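Local coordinates for separin (Saccharomyces cerevisiae, PDB 5U1T), which is a caspase-like cysteine protease that cleaves the MCD1/SCC1 subunit of cohesin at the onset of anaphase, allowing sister chromatids to separate, at residues L675-L684 / L711-F719. Sequence-based numbering, arbitrary orientation.
Sequences LSTAKIEQAL and LPAMKPELF
Leu684 and Leu718 pack against each other in the helical domain, where the loop into helix 680-689 and that helix's first turn meet the end of helix 700-714 and the 3-10 turn beyond it. Their side chains run past one another in opposite directions, with Leu684 CD2 and Leu718 CD2 3.8 Å apart. Ala683 suits the neighbouring place because its lone methyl lets Leu718 CD2 and the Lys715 methylenes come in close. A second apolar patch gathers round Leu675 CD1, which meets Leu711 CD1 at 3.7 Å and the terminal methyl, CE, of Met714. Farther out, Ile680 CD1 lies 3.5 Å from Glu717 CG, using the aliphatic part of the acid. Buried Lys715 lays its methylenes beside Ala683; a bend at chi2 (69°), followed by an extended run, carries its ammonium group on to two loop carbonyls. NZ donates to Leu675 O and Ala678 O, each at 2.8 Å, in the plane of each carbonyl and nearly in line with its C=O bond (159° and 158°). A methionine here would probably leave Ala678 O without its lysine donor, Leu675 O with a weak bond from Ala678 N, and Glu717 without this charge partner. Glu717 OE2 adds a long salt bridge, 3.9 Å from Lys715 NZ.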
loop_
_atom_site.group_PDB
_atom_site.type_symbol
_atom_site.label_atom_id
_atom_site.label_comp_id
_atom_site.label_asym_id
_atom_site.label_seq_id
_atom_site.Cartn_x
_atom_site.Cartn_y
_atom_site.Cartn_z
ATOM N N LEU A 675 3.915 -17.525 16.027
ATOM C CA LEU A 675 4.534 -17.142 14.763
ATOM C C LEU A 675 5.500 -18.203 14.277
ATOM O O LEU A 675 5.652 -18.408 13.074
ATOM C CB LEU A 675 5.273 -15.816 14.903
ATOM C CG LEU A 675 4.466 -14.537 15.090
ATOM C CD1 LEU A 675 5.412 -13.407 15.431
ATOM C CD2 LEU A 675 3.664 -14.196 13.849
ATOM N N SER A 676 6.149 -18.882 15.215
ATOM C CA SER A 676 7.154 -19.861 14.848
ATOM C C SER A 676 6.583 -20.937 13.947
ATOM O O SER A 676 7.318 -21.542 13.170
ATOM C CB SER A 676 7.764 -20.503 16.090
ATOM O OG SER A 676 8.416 -19.531 16.889
ATOM N N THR A 677 5.279 -21.189 14.043
ATOM C CA THR A 677 4.678 -22.230 13.210
ATOM C C THR A 677 3.735 -21.667 12.162
ATOM O O THR A 677 3.327 -22.394 11.254
ATOM C CB THR A 677 3.891 -23.285 14.039
ATOM O OG1 THR A 677 2.707 -22.688 14.592
ATOM C CG2 THR A 677 4.762 -23.878 15.157
ATOM N N ALA A 678 3.376 -20.392 12.286
ATOM C CA ALA A 678 2.498 -19.777 11.295
ATOM C C ALA A 678 3.188 -19.748 9.932
ATOM O O ALA A 678 4.369 -19.410 9.844
ATOM C CB ALA A 678 2.103 -18.382 11.722
ATOM N N LYS A 679 2.473 -20.116 8.875
ATOM C CA LYS A 679 3.057 -20.025 7.544
ATOM C C LYS A 679 3.257 -18.559 7.215
ATOM O O LYS A 679 2.624 -17.694 7.826
ATOM C CB LYS A 679 2.183 -20.697 6.483
ATOM C CG LYS A 679 2.957 -21.081 5.220
ATOM C CD LYS A 679 2.020 -21.390 4.052
ATOM C CE LYS A 679 1.307 -20.118 3.568
ATOM N NZ LYS A 679 2.296 -19.055 3.230
ATOM N N ILE A 680 4.125 -18.292 6.243
ATOM C CA ILE A 680 4.599 -16.936 5.974
ATOM C C ILE A 680 3.457 -16.009 5.589
ATOM O O ILE A 680 3.520 -14.806 5.845
ATOM C CB ILE A 680 5.673 -16.907 4.855
ATOM C CG1 ILE A 680 6.655 -18.063 5.030
ATOM C CG2 ILE A 680 6.442 -15.595 4.884
ATOM C CD1 ILE A 680 7.280 -18.122 6.409
ATOM N N GLU A 681 2.406 -16.565 4.992
ATOM C CA GLU A 681 1.275 -15.739 4.593
ATOM C C GLU A 681 0.465 -15.265 5.802
ATOM O O GLU A 681 0.054 -14.107 5.866
ATOM C CB GLU A 681 0.368 -16.477 3.610
ATOM C CG GLU A 681 0.020 -15.607 2.417
ATOM C CD GLU A 681 -1.254 -16.030 1.679
ATOM O OE1 GLU A 681 -1.591 -17.254 1.652
ATOM O OE2 GLU A 681 -1.910 -15.114 1.110
ATOM N N GLN A 682 0.240 -16.150 6.765
ATOM C CA GLN A 682 -0.513 -15.767 7.939
ATOM C C GLN A 682 0.295 -14.830 8.832
ATOM O O GLN A 682 -0.260 -13.955 9.485
ATOM C CB GLN A 682 -0.954 -17.004 8.711
ATOM C CG GLN A 682 -2.313 -17.514 8.271
ATOM C CD GLN A 682 -2.332 -17.996 6.812
ATOM O OE1 GLN A 682 -1.496 -18.823 6.394
ATOM N NE2 GLN A 682 -3.292 -17.480 6.027
ATOM N N ALA A 683 1.610 -15.014 8.850
ATOM C CA ALA A 683 2.492 -14.189 9.667
ATOM C C ALA A 683 2.579 -12.785 9.095
ATOM O O ALA A 683 2.626 -11.801 9.832
ATOM C CB ALA A 683 3.866 -14.811 9.756
ATOM N N LEU A 684 2.608 -12.699 7.768
ATOM C CA LEU A 684 2.577 -11.412 7.105
ATOM C C LEU A 684 1.278 -10.716 7.462
ATOM O O LEU A 684 1.248 -9.512 7.738
ATOM C CB LEU A 684 2.717 -11.571 5.593
ATOM C CG LEU A 684 4.138 -11.648 5.020
ATOM C CD1 LEU A 684 4.109 -12.143 3.574
ATOM C CD2 LEU A 684 4.852 -10.305 5.104
ATOM N N LEU A 711 10.035 -9.106 16.630
ATOM C CA LEU A 711 9.497 -9.692 15.407
ATOM C C LEU A 711 10.562 -10.302 14.459
ATOM O O LEU A 711 10.358 -11.397 13.935
ATOM C CB LEU A 711 8.665 -8.643 14.665
ATOM C CG LEU A 711 7.727 -9.171 13.590
ATOM C CD1 LEU A 711 7.127 -10.489 14.052
ATOM C CD2 LEU A 711 6.639 -8.155 13.304
ATOM N N PRO A 712 11.700 -9.614 14.231
ATOM C CA PRO A 712 12.740 -10.274 13.429
ATOM C C PRO A 712 13.354 -11.508 14.086
ATOM O O PRO A 712 13.899 -12.350 13.368
ATOM C CB PRO A 712 13.805 -9.184 13.275
ATOM C CG PRO A 712 13.095 -7.916 13.479
ATOM C CD PRO A 712 12.049 -8.207 14.504
ATOM N N ALA A 713 13.273 -11.618 15.411
ATOM C CA ALA A 713 13.870 -12.745 16.126
ATOM C C ALA A 713 13.022 -14.014 16.006
ATOM O O ALA A 713 13.468 -15.126 16.339
ATOM C CB ALA A 713 14.081 -12.386 17.589
ATOM N N MET A 714 11.800 -13.844 15.514
ATOM C CA MET A 714 10.828 -14.920 15.531
ATOM C C MET A 714 10.320 -15.277 14.166
ATOM O O MET A 714 9.804 -16.371 13.961
ATOM C CB MET A 714 9.659 -14.538 16.423
ATOM C CG MET A 714 10.073 -14.373 17.874
ATOM S SD MET A 714 8.657 -13.967 18.888
ATOM C CE MET A 714 7.862 -12.707 17.881
ATOM N N LYS A 715 10.444 -14.351 13.230
ATOM C CA LYS A 715 10.036 -14.625 11.866
ATOM C C LYS A 715 10.942 -13.857 10.910
ATOM O O LYS A 715 10.500 -12.910 10.251
ATOM C CB LYS A 715 8.565 -14.245 11.665
ATOM C CG LYS A 715 7.807 -15.119 10.672
ATOM C CD LYS A 715 7.608 -16.539 11.208
ATOM C CE LYS A 715 6.933 -17.475 10.193
ATOM N NZ LYS A 715 6.949 -18.894 10.657
ATOM N N PRO A 716 12.223 -14.265 10.837
ATOM C CA PRO A 716 13.248 -13.566 10.049
ATOM C C PRO A 716 12.805 -13.311 8.611
ATOM O O PRO A 716 13.065 -12.241 8.057
ATOM C CB PRO A 716 14.442 -14.536 10.079
ATOM C CG PRO A 716 14.247 -15.333 11.290
ATOM C CD PRO A 716 12.759 -15.494 11.444
ATOM N N GLU A 717 12.118 -14.283 8.025
ATOM C CA GLU A 717 11.758 -14.194 6.622
ATOM C C GLU A 717 10.738 -13.080 6.387
ATOM O O GLU A 717 10.421 -12.759 5.241
ATOM C CB GLU A 717 11.228 -15.544 6.101
ATOM C CG GLU A 717 10.042 -16.105 6.876
ATOM C CD GLU A 717 10.437 -16.993 8.069
ATOM O OE1 GLU A 717 11.315 -16.594 8.871
ATOM O OE2 GLU A 717 9.855 -18.096 8.217
ATOM N N LEU A 718 10.236 -12.480 7.464
ATOM C CA LEU A 718 9.370 -11.310 7.340
ATOM C C LEU A 718 10.202 -10.125 6.908
ATOM O O LEU A 718 9.681 -9.096 6.492
ATOM C CB LEU A 718 8.658 -10.986 8.657
ATOM C CG LEU A 718 7.549 -11.911 9.144
ATOM C CD1 LEU A 718 6.893 -11.333 10.374
ATOM C CD2 LEU A 718 6.537 -12.134 8.036
ATOM N N PHE A 719 11.514 -10.289 7.012
ATOM C CA PHE A 719 12.442 -9.200 6.767
ATOM C C PHE A 719 13.504 -9.600 5.757
ATOM O O PHE A 719 14.605 -9.054 5.759
ATOM C CB PHE A 719 13.087 -8.769 8.079
ATOM C CG PHE A 719 12.092 -8.446 9.161
ATOM C CD1 PHE A 719 11.615 -9.440 10.009
ATOM C CD2 PHE A 719 11.622 -7.153 9.324
ATOM C CE1 PHE A 719 10.690 -9.147 10.994
ATOM C CE2 PHE A 719 10.708 -6.856 10.313
ATOM C CZ PHE A 719 10.239 -7.857 11.146
#